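PDB 6CT6: lactate dehydrogenase from Eimeria maxima, which catalyses the NADH-dependent interconversion of pyruvate and lactate, and is captured here with NADH and the pyruvate analogue oxamate. Local coordinates for residues 11-17 and 34-40; 44-50 and 66-70; 276-282 and 312-317. All blocks are in the same frame, centred on the assembly; numbering follows the deposited sequence.

Contact 1: residues 11-17 and 34-40; sequences KIALVGS and GDVVLFD. With NAI (1,4-dihydronicotinamide adenine dinucleotide), chain D.
The first beta-alpha-beta unit of the Rossmann fold brings strands 11-15 and 35-39 together in parallel, with I12 beside V36 and L14 beside L38. I12 N, L14 N and G16 N donate to the carbonyls of D35, V37 and F39, while V37 N and F39 N answer to I12 O and L14 O; the last rung, G16 N to F39 O, measures 2.8 Å. One face of the ladder is aliphatic: L14 CD1 crosses V36, reaching its CG1 at 3.7 Å, and also touches L38 CD2. On the other face V37 turns CG1 between its own backbone N and carbonyl carbon (chi1 60°), which sets that methyl 3.7 Å from A13 CB. V15 and F39 lie side by side there, V15 CG1 at the edge of the phenyl ring. Adenine shares that edge, its N1A 3.2 Å from F39 CE2. D40 binds the adenine ribose: OD1 accepts O3B at 2.8 Å and OD2 accepts O2B at 2.7 Å. This two-bond grip by an acid after the second strand is the usual signature of NAD rather than NADP recognition. S17 N steadies the carboxylate, bonding OD1 at 2.8 Å through the lone pair turned away from OD2, and V42 N reaches OD2. G16, whose positive phi of 118° suits glycine, probably begins the GxGxxG turn. Helix 19-31 covers I12, L14 and V36; helix 45-59 lies over S17, L38 and D40; strand 80-83 bonds to A13 and V15 along the far edge of strand 11-15.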
loop_
_atom_site.group_PDB
_atom_site.type_symbol
_atom_site.label_atom_id
_atom_site.label_comp_id
_atom_site.label_asym_id
_atom_site.label_seq_id
_atom_site.Cartn_x
_atom_site.Cartn_y
_atom_site.Cartn_z
ATOM N N LYS B 11 11.063 -16.942 -0.331
ATOM C CA LYS B 11 11.184 -16.213 0.929
ATOM C C LYS B 11 11.777 -14.839 0.629
ATOM O O LYS B 11 12.930 -14.733 0.195
ATOM C CB LYS B 11 12.036 -16.999 1.925
ATOM C CG LYS B 11 11.573 -18.446 2.128
ATOM C CD LYS B 11 10.095 -18.529 2.530
ATOM C CE LYS B 11 9.580 -19.958 2.648
ATOM N NZ LYS B 11 10.376 -20.972 1.904
ATOM N N ILE B 12 10.982 -13.795 0.852
ATOM C CA ILE B 12 11.342 -12.420 0.519
ATOM C C ILE B 12 11.612 -11.679 1.822
ATOM O O ILE B 12 10.717 -11.555 2.667
ATOM C CB ILE B 12 10.229 -11.732 -0.285
ATOM C CG1 ILE B 12 9.924 -12.525 -1.561
ATOM C CG2 ILE B 12 10.608 -10.288 -0.618
ATOM C CD1 ILE B 12 8.518 -12.319 -2.071
ATOM N N ALA B 13 12.833 -11.173 1.979
ATOM C CA ALA B 13 13.239 -10.463 3.189
ATOM C C ALA B 13 13.293 -8.966 2.908
ATOM O O ALA B 13 14.060 -8.519 2.050
ATOM C CB ALA B 13 14.596 -10.961 3.686
ATOM N N LEU B 14 12.489 -8.200 3.637
ATOM C CA LEU B 14 12.435 -6.748 3.493
ATOM C C LEU B 14 13.192 -6.130 4.669
ATOM O O LEU B 14 12.704 -6.117 5.802
ATOM C CB LEU B 14 10.985 -6.276 3.428
ATOM C CG LEU B 14 10.129 -6.950 2.344
ATOM C CD1 LEU B 14 8.729 -6.352 2.292
ATOM C CD2 LEU B 14 10.784 -6.882 0.964
ATOM N N VAL B 15 14.396 -5.632 4.396
ATOM C CA VAL B 15 15.242 -5.015 5.414
ATOM C C VAL B 15 14.879 -3.534 5.454
ATOM O O VAL B 15 15.374 -2.734 4.657
ATOM C CB VAL B 15 16.729 -5.240 5.132
ATOM C CG1 VAL B 15 17.597 -4.451 6.109
ATOM C CG2 VAL B 15 17.055 -6.719 5.239
ATOM N N GLY B 16 14.025 -3.174 6.406
ATOM C CA GLY B 16 13.401 -1.867 6.452
ATOM C C GLY B 16 11.902 -2.023 6.319
ATOM O O GLY B 16 11.419 -2.519 5.295
ATOM N N SER B 17 11.152 -1.627 7.348
ATOM C CA SER B 17 9.709 -1.839 7.386
ATOM C C SER B 17 8.953 -0.519 7.469
ATOM O O SER B 17 7.864 -0.452 8.047
ATOM C CB SER B 17 9.325 -2.748 8.553
ATOM O OG SER B 17 9.979 -4.002 8.460
ATOM N N GLY B 34 5.282 -14.659 -2.473
ATOM C CA GLY B 34 6.043 -15.484 -1.557
ATOM C C GLY B 34 5.809 -15.012 -0.142
ATOM O O GLY B 34 5.178 -13.980 0.102
ATOM N N ASP B 35 6.312 -15.802 0.802
ATOM C CA ASP B 35 6.278 -15.385 2.195
ATOM C C ASP B 35 7.286 -14.265 2.428
ATOM O O ASP B 35 8.290 -14.142 1.718
ATOM C CB ASP B 35 6.557 -16.572 3.119
ATOM C CG ASP B 35 5.366 -17.514 3.232
ATOM O OD1 ASP B 35 4.244 -17.125 2.834
ATOM O OD2 ASP B 35 5.550 -18.644 3.733
ATOM N N VAL B 36 7.005 -13.435 3.431
ATOM C CA VAL B 36 7.713 -12.177 3.641
ATOM C C VAL B 36 8.112 -12.067 5.104
ATOM O O VAL B 36 7.339 -12.438 5.994
ATOM C CB VAL B 36 6.835 -10.968 3.250
ATOM C CG1 VAL B 36 7.556 -9.651 3.524
ATOM C CG2 VAL B 36 6.409 -11.055 1.796
ATOM N N VAL B 37 9.313 -11.547 5.357
ATOM C CA VAL B 37 9.680 -11.050 6.680
ATOM C C VAL B 37 9.925 -9.551 6.582
ATOM O O VAL B 37 10.744 -9.094 5.774
ATOM C CB VAL B 37 10.904 -11.772 7.276
ATOM C CG1 VAL B 37 12.144 -11.614 6.403
ATOM C CG2 VAL B 37 11.168 -11.236 8.682
ATOM N N LEU B 38 9.201 -8.794 7.399
ATOM C CA LEU B 38 9.438 -7.370 7.582
ATOM C C LEU B 38 10.413 -7.202 8.741
ATOM O O LEU B 38 10.046 -7.416 9.900
ATOM C CB LEU B 38 8.128 -6.645 7.870
ATOM C CG LEU B 38 7.245 -6.257 6.689
ATOM C CD1 LEU B 38 5.870 -5.878 7.201
ATOM C CD2 LEU B 38 7.873 -5.110 5.917
ATOM N N PHE B 39 11.652 -6.834 8.434
ATOM C CA PHE B 39 12.674 -6.639 9.448
ATOM C C PHE B 39 12.901 -5.152 9.682
ATOM O O PHE B 39 12.934 -4.360 8.735
ATOM C CB PHE B 39 13.993 -7.300 9.048
ATOM C CG PHE B 39 15.146 -6.893 9.916
ATOM C CD1 PHE B 39 15.351 -7.490 11.148
ATOM C CD2 PHE B 39 16.016 -5.902 9.505
ATOM C CE1 PHE B 39 16.410 -7.108 11.950
ATOM C CE2 PHE B 39 17.076 -5.514 10.302
ATOM C CZ PHE B 39 17.272 -6.116 11.525
ATOM N N ASP B 40 13.058 -4.778 10.948
ATOM C CA ASP B 40 13.298 -3.385 11.294
ATOM C C ASP B 40 13.992 -3.326 12.647
ATOM O O ASP B 40 14.030 -4.303 13.396
ATOM C CB ASP B 40 11.993 -2.585 11.312
ATOM C CG ASP B 40 12.212 -1.116 11.024
ATOM O OD1 ASP B 40 11.903 -0.687 9.896
ATOM O OD2 ASP B 40 12.700 -0.390 11.921
HETATM P PA NAI D . 11.207 5.105 6.169
HETATM O O1A NAI D . 11.893 5.992 7.184
HETATM O O2A NAI D . 9.698 5.066 6.112
HETATM O O5B NAI D . 11.735 3.607 6.414
HETATM C C5B NAI D . 13.102 3.356 6.727
HETATM C C4B NAI D . 13.141 2.271 7.788
HETATM O O4B NAI D . 14.453 1.722 7.936
HETATM C C3B NAI D . 12.734 2.798 9.161
HETATM O O3B NAI D . 11.559 2.115 9.603
HETATM C C2B NAI D . 13.919 2.502 10.060
HETATM O O2B NAI D . 13.535 2.120 11.382
HETATM C C1B NAI D . 14.567 1.356 9.307
HETATM N N9A NAI D . 15.968 1.061 9.682
HETATM C C8A NAI D . 16.925 1.884 10.157
HETATM N N7A NAI D . 18.073 1.186 10.374
HETATM C C5A NAI D . 17.844 -0.098 10.041
HETATM C C6A NAI D . 18.601 -1.365 10.019
HETATM N N6A NAI D . 19.890 -1.413 10.413
HETATM N N1A NAI D . 17.963 -2.478 9.590
HETATM C C2A NAI D . 16.678 -2.460 9.188
HETATM N N3A NAI D . 15.935 -1.344 9.185
HETATM C C4A NAI D . 16.455 -0.166 9.590
HETATM O O3 NAI D . 11.788 5.473 4.706
HETATM P PN NAI D . 11.133 5.028 3.296
HETATM O O1N NAI D . 10.111 6.063 2.891
HETATM O O2N NAI D . 10.742 3.570 3.372
HETATM O O5D NAI D . 12.403 5.184 2.317
HETATM C C5D NAI D . 13.537 4.347 2.515
HETATM C C4D NAI D . 14.701 4.746 1.618
HETATM O O4D NAI D . 14.345 4.651 0.233
HETATM C C3D NAI D . 15.124 6.186 1.865
HETATM O O3D NAI D . 16.551 6.246 1.909
HETATM C C2D NAI D . 14.593 6.933 0.664
HETATM O O2D NAI D . 15.329 8.120 0.367
HETATM C C1D NAI D . 14.743 5.866 -0.407
HETATM N N1N NAI D . 14.004 6.083 -1.658
HETATM C C2N NAI D . 14.619 5.643 -2.757
HETATM C C3N NAI D . 14.063 5.753 -4.013
HETATM C C7N NAI D . 14.859 5.229 -5.171
HETATM O O7N NAI D . 15.822 4.510 -4.950
HETATM N N7N NAI D . 14.520 5.565 -6.409
HETATM C C4N NAI D . 12.708 6.377 -4.210
HETATM C C5N NAI D . 12.133 6.819 -2.943
HETATM C C6N NAI D . 12.793 6.649 -1.725
#

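Contact 2: residues 44-50 and 66-70; sequences NMPMGKA and VYGSN
The amide of N70 meets the start of helix 45-59 with one edge and one face. At the edge, N44 N points at OD1 from 3.1 Å, in the carbonyl plane on a lone pair (C=O...N angle 124°), and the hydrogen bond is nearly straight. The M47 methyl CE lies over one face, 3.5 Å from N70 OD1; on the same side P46 CG approaches obliquely from beyond the nitrogen, 3.9 Å from N70 ND2. The other end of the amide is held too, ND2 bonding to D40 O and V42 O, so the flat group is fixed in rotation and ties the turn before the helix to the end of strand 66-69. M47 bends at chi2 (74°), which lays its thioether along the strand with SD 3.6 Å from G68 C. G68 has no side chain, which leaves room for the helix backbone: its CA lies 4.0 Å from M47 CA and makes a CA-H...O contact with P46 O. One turn on, A50 CB presses on the strand backbone, 3.3 Å from V66 O, and V66 CG1 reaches A50 CB at 3.8 Å. Helix and strand run antiparallel, at 169°, within the beta-alpha-beta unit that carries the chain from strand 35-39 to 66-69. Strand 66-69 is the outermost of the sheet in this chain, bonded through Y67 and S69 to strand 35-39; P46 and K49 lie on L38, and L236 of the second subunit packs on N44 and M47.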
loop_
_atom_site.group_PDB
_atom_site.type_symbol
_atom_site.label_atom_id
_atom_site.label_comp_id
_atom_site.label_asym_id
_atom_site.label_seq_id
_atom_site.Cartn_x
_atom_site.Cartn_y
_atom_site.Cartn_z
ATOM N N ASN B 44 8.929 -4.068 17.669
ATOM C CA ASN B 44 7.532 -4.484 17.541
ATOM C C ASN B 44 6.778 -3.876 16.357
ATOM O O ASN B 44 5.781 -4.454 15.910
ATOM C CB ASN B 44 6.776 -4.171 18.837
ATOM C CG ASN B 44 7.269 -4.996 20.006
ATOM O OD1 ASN B 44 7.674 -6.145 19.840
ATOM N ND2 ASN B 44 7.241 -4.410 21.199
ATOM N N MET B 45 7.215 -2.726 15.842
ATOM C CA MET B 45 6.491 -2.102 14.736
ATOM C C MET B 45 6.323 -3.043 13.546
ATOM O O MET B 45 5.199 -3.149 13.024
ATOM C CB MET B 45 7.196 -0.804 14.330
ATOM C CG MET B 45 6.544 -0.059 13.167
ATOM S SD MET B 45 7.053 -0.651 11.533
ATOM C CE MET B 45 8.682 0.083 11.411
ATOM N N PRO B 46 7.356 -3.740 13.067
ATOM C CA PRO B 46 7.133 -4.674 11.950
ATOM C C PRO B 46 6.201 -5.821 12.295
ATOM O O PRO B 46 5.569 -6.381 11.392
ATOM C CB PRO B 46 8.549 -5.169 11.614
ATOM C CG PRO B 46 9.366 -4.875 12.822
ATOM C CD PRO B 46 8.781 -3.644 13.425
ATOM N N MET B 47 6.095 -6.195 13.575
ATOM C CA MET B 47 5.130 -7.221 13.960
ATOM C C MET B 47 3.700 -6.714 13.833
ATOM O O MET B 47 2.798 -7.486 13.486
ATOM C CB MET B 47 5.393 -7.694 15.389
ATOM C CG MET B 47 6.639 -8.558 15.563
ATOM S SD MET B 47 8.179 -7.620 15.466
ATOM C CE MET B 47 9.312 -8.699 16.343
ATOM N N GLY B 48 3.474 -5.427 14.100
ATOM C CA GLY B 48 2.145 -4.870 13.911
ATOM C C GLY B 48 1.733 -4.856 12.449
ATOM O O GLY B 48 0.608 -5.227 12.102
ATOM N N LYS B 49 2.639 -4.421 11.571
ATOM C CA LYS B 49 2.341 -4.421 10.143
ATOM C C LYS B 49 2.164 -5.840 9.620
ATOM O O LYS B 49 1.266 -6.100 8.811
ATOM C CB LYS B 49 3.449 -3.698 9.378
ATOM C CG LYS B 49 3.480 -2.194 9.603
ATOM C CD LYS B 49 4.515 -1.516 8.716
ATOM C CE LYS B 49 4.413 0.004 8.798
ATOM N NZ LYS B 49 5.486 0.686 8.021
ATOM N N ALA B 50 3.006 -6.770 10.078
ATOM C CA ALA B 50 2.895 -8.157 9.637
ATOM C C ALA B 50 1.549 -8.755 10.026
ATOM O O ALA B 50 0.944 -9.501 9.249
ATOM C CB ALA B 50 4.034 -8.983 10.227
ATOM N N VAL B 66 3.186 -13.048 6.383
ATOM C CA VAL B 66 4.132 -11.965 6.627
ATOM C C VAL B 66 4.547 -12.035 8.090
ATOM O O VAL B 66 3.689 -12.068 8.981
ATOM C CB VAL B 66 3.532 -10.588 6.289
ATOM C CG1 VAL B 66 4.561 -9.483 6.510
ATOM C CG2 VAL B 66 3.029 -10.556 4.853
ATOM N N TYR B 67 5.854 -12.082 8.331
ATOM C CA TYR B 67 6.428 -12.091 9.666
ATOM C C TYR B 67 7.061 -10.736 9.964
ATOM O O TYR B 67 7.564 -10.058 9.063
ATOM C CB TYR B 67 7.504 -13.174 9.808
ATOM C CG TYR B 67 7.119 -14.576 9.377
ATOM C CD1 TYR B 67 6.638 -15.502 10.298
ATOM C CD2 TYR B 67 7.274 -14.988 8.058
ATOM C CE1 TYR B 67 6.302 -16.791 9.913
ATOM C CE2 TYR B 67 6.940 -16.275 7.664
ATOM C CZ TYR B 67 6.455 -17.172 8.598
ATOM O OH TYR B 67 6.120 -18.451 8.218
ATOM N N GLY B 68 7.033 -10.346 11.235
ATOM C CA GLY B 68 7.782 -9.193 11.726
ATOM C C GLY B 68 8.937 -9.653 12.601
ATOM O O GLY B 68 8.793 -10.602 13.378
ATOM N N SER B 69 10.081 -8.983 12.468
ATOM C CA SER B 69 11.268 -9.373 13.218
ATOM C C SER B 69 12.134 -8.157 13.519
ATOM O O SER B 69 12.205 -7.209 12.730
ATOM C CB SER B 69 12.097 -10.409 12.455
ATOM O OG SER B 69 13.212 -10.830 13.222
ATOM N N ASN B 70 12.796 -8.202 14.680
ATOM C CA ASN B 70 13.828 -7.242 15.050
ATOM C C ASN B 70 15.215 -7.876 15.076
ATOM O O ASN B 70 16.151 -7.281 15.621
ATOM C CB ASN B 70 13.525 -6.622 16.416
ATOM C CG ASN B 70 12.267 -5.776 16.416
ATOM O OD1 ASN B 70 11.382 -5.966 17.252
ATOM N ND2 ASN B 70 12.183 -4.832 15.487
#

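Contact 3: residues 276-282 and 312-317; sequences NVNNHYL and SIDEVL
Packing of a long helix on a beta hairpin, its turn and the start of its second strand, in the C-terminal alpha/beta domain sets V277, H280 and L282 against I313, V316 and L317 of helix 303-328. The first three come from the turn that links strands 263-272 and 281-289 and from the start of the second strand. N279 and H280 both face L271, a geometry that fits a G1 beta bulge, and H280 is the residue turned inward to the helix. Its imidazole stands between its own backbone N and carbonyl carbon (chi1 69°), where three helix side chains gather round it. I313 CG2 lies in the ring plane at the edge, 3.8 Å from NE2. V316 comes from the opposite direction, CG1 reaching 3.4 Å from H280 ND1 obliquely to the ring, and L317 crosses at about a right angle with CD2 3.8 Å from H280 CD2. One ring face is covered from within the turn by V277 CG1, 3.4 Å above the centre. The other V277 methyl, CG2, meets I313 CD1 at 3.7 Å, and L282 CD2 touches I313 CG1 at 4.0 Å, so I313 touches V277, H280 and L282 together. Y281 sends its ring away to helix 134-145 and to Y270, while S312 OG on the helix bonds to N190 O and V186 N. No hydrogen bond joins the two segments; H280 ND1 instead donates within its own, to Y281 O at 3.0 Å (150°), a bond that lies near the ring plane but rises 44° out of the carbonyl plane.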
loop_
_atom_site.group_PDB
_atom_site.type_symbol
_atom_site.label_atom_id
_atom_site.label_comp_id
_atom_site.label_asym_id
_atom_site.label_seq_id
_atom_site.Cartn_x
_atom_site.Cartn_y
_atom_site.Cartn_z
ATOM N N ASN B 276 31.839 3.924 -19.983
ATOM C CA ASN B 276 32.987 4.672 -19.485
ATOM C C ASN B 276 33.026 4.696 -17.960
ATOM O O ASN B 276 33.609 5.606 -17.363
ATOM C CB ASN B 276 32.987 6.101 -20.042
ATOM C CG ASN B 276 34.341 6.766 -19.939
ATOM O OD1 ASN B 276 34.553 7.642 -19.101
ATOM N ND2 ASN B 276 35.271 6.348 -20.791
ATOM N N VAL B 277 32.405 3.703 -17.323
ATOM C CA VAL B 277 32.342 3.597 -15.870
ATOM C C VAL B 277 33.389 2.594 -15.413
ATOM O O VAL B 277 33.540 1.521 -16.009
ATOM C CB VAL B 277 30.932 3.178 -15.407
ATOM C CG1 VAL B 277 30.924 2.853 -13.916
ATOM C CG2 VAL B 277 29.927 4.273 -15.715
ATOM N N ASN B 278 34.104 2.935 -14.345
ATOM C CA ASN B 278 35.225 2.133 -13.859
ATOM C C ASN B 278 34.976 1.729 -12.409
ATOM O O ASN B 278 35.192 2.521 -11.487
ATOM C CB ASN B 278 36.529 2.910 -14.008
ATOM C CG ASN B 278 36.877 3.182 -15.460
ATOM O OD1 ASN B 278 36.958 2.261 -16.272
ATOM N ND2 ASN B 278 37.062 4.455 -15.798
ATOM N N ASN B 279 34.522 0.490 -12.218
ATOM C CA ASN B 279 34.420 -0.126 -10.893
ATOM C C ASN B 279 33.462 0.637 -9.975
ATOM O O ASN B 279 33.763 0.889 -8.806
ATOM C CB ASN B 279 35.804 -0.255 -10.248
ATOM C CG ASN B 279 35.755 -0.890 -8.867
ATOM O OD1 ASN B 279 35.047 -1.871 -8.644
ATOM N ND2 ASN B 279 36.498 -0.316 -7.928
ATOM N N HIS B 280 32.293 1.004 -10.488
ATOM C CA HIS B 280 31.231 1.490 -9.617
ATOM C C HIS B 280 29.895 1.324 -10.333
ATOM O O HIS B 280 29.819 0.753 -11.425
ATOM C CB HIS B 280 31.489 2.935 -9.162
ATOM C CG HIS B 280 31.366 3.966 -10.242
ATOM N ND1 HIS B 280 30.152 4.459 -10.670
ATOM C CD2 HIS B 280 32.311 4.640 -10.940
ATOM C CE1 HIS B 280 30.352 5.374 -11.602
ATOM N NE2 HIS B 280 31.655 5.502 -11.786
ATOM N N TYR B 281 28.836 1.803 -9.688
ATOM C CA TYR B 281 27.470 1.534 -10.110
ATOM C C TYR B 281 26.878 2.726 -10.853
ATOM O O TYR B 281 27.248 3.880 -10.619
ATOM C CB TYR B 281 26.598 1.185 -8.901
ATOM C CG TYR B 281 27.006 -0.103 -8.226
ATOM C CD1 TYR B 281 26.269 -1.265 -8.400
ATOM C CD2 TYR B 281 28.139 -0.161 -7.427
ATOM C CE1 TYR B 281 26.643 -2.447 -7.791
ATOM C CE2 TYR B 281 28.523 -1.337 -6.814
ATOM C CZ TYR B 281 27.772 -2.478 -7.000
ATOM O OH TYR B 281 28.151 -3.653 -6.393
ATOM N N LEU B 282 25.948 2.426 -11.758
ATOM C CA LEU B 282 25.270 3.448 -12.543
ATOM C C LEU B 282 23.976 2.860 -13.086
ATOM O O LEU B 282 23.898 1.665 -13.381
ATOM C CB LEU B 282 26.155 3.953 -13.689
ATOM C CG LEU B 282 25.712 5.230 -14.405
ATOM C CD1 LEU B 282 25.924 6.452 -13.520
ATOM C CD2 LEU B 282 26.450 5.393 -15.726
ATOM N N SER B 312 26.281 12.520 -14.596
ATOM C CA SER B 312 25.876 11.488 -13.647
ATOM C C SER B 312 27.091 10.770 -13.074
ATOM O O SER B 312 27.198 10.581 -11.857
ATOM C CB SER B 312 24.932 10.489 -14.321
ATOM O OG SER B 312 23.598 10.968 -14.337
ATOM N N ILE B 313 28.023 10.366 -13.941
ATOM C CA ILE B 313 29.195 9.630 -13.478
ATOM C C ILE B 313 30.012 10.480 -12.513
ATOM O O ILE B 313 30.559 9.973 -11.526
ATOM C CB ILE B 313 30.040 9.154 -14.677
ATOM C CG1 ILE B 313 29.208 8.232 -15.575
ATOM C CG2 ILE B 313 31.289 8.420 -14.190
ATOM C CD1 ILE B 313 29.904 7.804 -16.858
ATOM N N ASP B 314 30.109 11.786 -12.774
ATOM C CA ASP B 314 30.855 12.653 -11.867
ATOM C C ASP B 314 30.156 12.768 -10.518
ATOM O O ASP B 314 30.817 12.791 -9.472
ATOM C CB ASP B 314 31.048 14.037 -12.488
ATOM C CG ASP B 314 31.962 14.012 -13.697
ATOM O OD1 ASP B 314 32.746 13.048 -13.838
ATOM O OD2 ASP B 314 31.904 14.960 -14.505
ATOM N N GLU B 315 28.822 12.843 -10.517
ATOM C CA GLU B 315 28.092 12.902 -9.255
ATOM C C GLU B 315 28.382 11.677 -8.396
ATOM O O GLU B 315 28.556 11.792 -7.177
ATOM C CB GLU B 315 26.590 13.036 -9.514
ATOM C CG GLU B 315 25.763 13.233 -8.244
ATOM C CD GLU B 315 24.317 13.600 -8.528
ATOM O OE1 GLU B 315 24.031 14.113 -9.630
ATOM O OE2 GLU B 315 23.465 13.373 -7.644
ATOM N N VAL B 316 28.449 10.495 -9.013
ATOM C CA VAL B 316 28.763 9.281 -8.263
ATOM C C VAL B 316 30.193 9.336 -7.740
ATOM O O VAL B 316 30.459 9.017 -6.575
ATOM C CB VAL B 316 28.531 8.033 -9.137
ATOM C CG1 VAL B 316 28.985 6.765 -8.410
ATOM C CG2 VAL B 316 27.063 7.922 -9.523
ATOM N N LEU B 317 31.137 9.736 -8.595
ATOM C CA LEU B 317 32.532 9.814 -8.175
ATOM C C LEU B 317 32.714 10.832 -7.058
ATOM O O LEU B 317 33.470 10.596 -6.108
ATOM C CB LEU B 317 33.416 10.169 -9.368
ATOM C CG LEU B 317 33.480 9.129 -10.486
ATOM C CD1 LEU B 317 34.196 9.709 -11.691
ATOM C CD2 LEU B 317 34.174 7.864 -10.003
#

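Contacts 1 and 2 share the sheet through neighbouring strands 35-39 and 66-69 and touch directly: L38 N lies 2.7 Å from Y67 O, and S17 O lies 2.6 Å from K49 NZ. Contact 3 reaches the same sheet toward its other end, its centre about 30 Å from that of contact 1 and 37 Å from that of contact 2, across the middle of the chain. Contact 1 is wholly buried, is joined by a backbone ladder and holds the adenine ribose through one carboxylate. Contact 2, partly exposed at the sheet edge and beside the second subunit, has one hydrogen bond, to a side-chain amide, and packing on a glycine. Contact 3, largely buried, is apolar side-chain packing round one histidine.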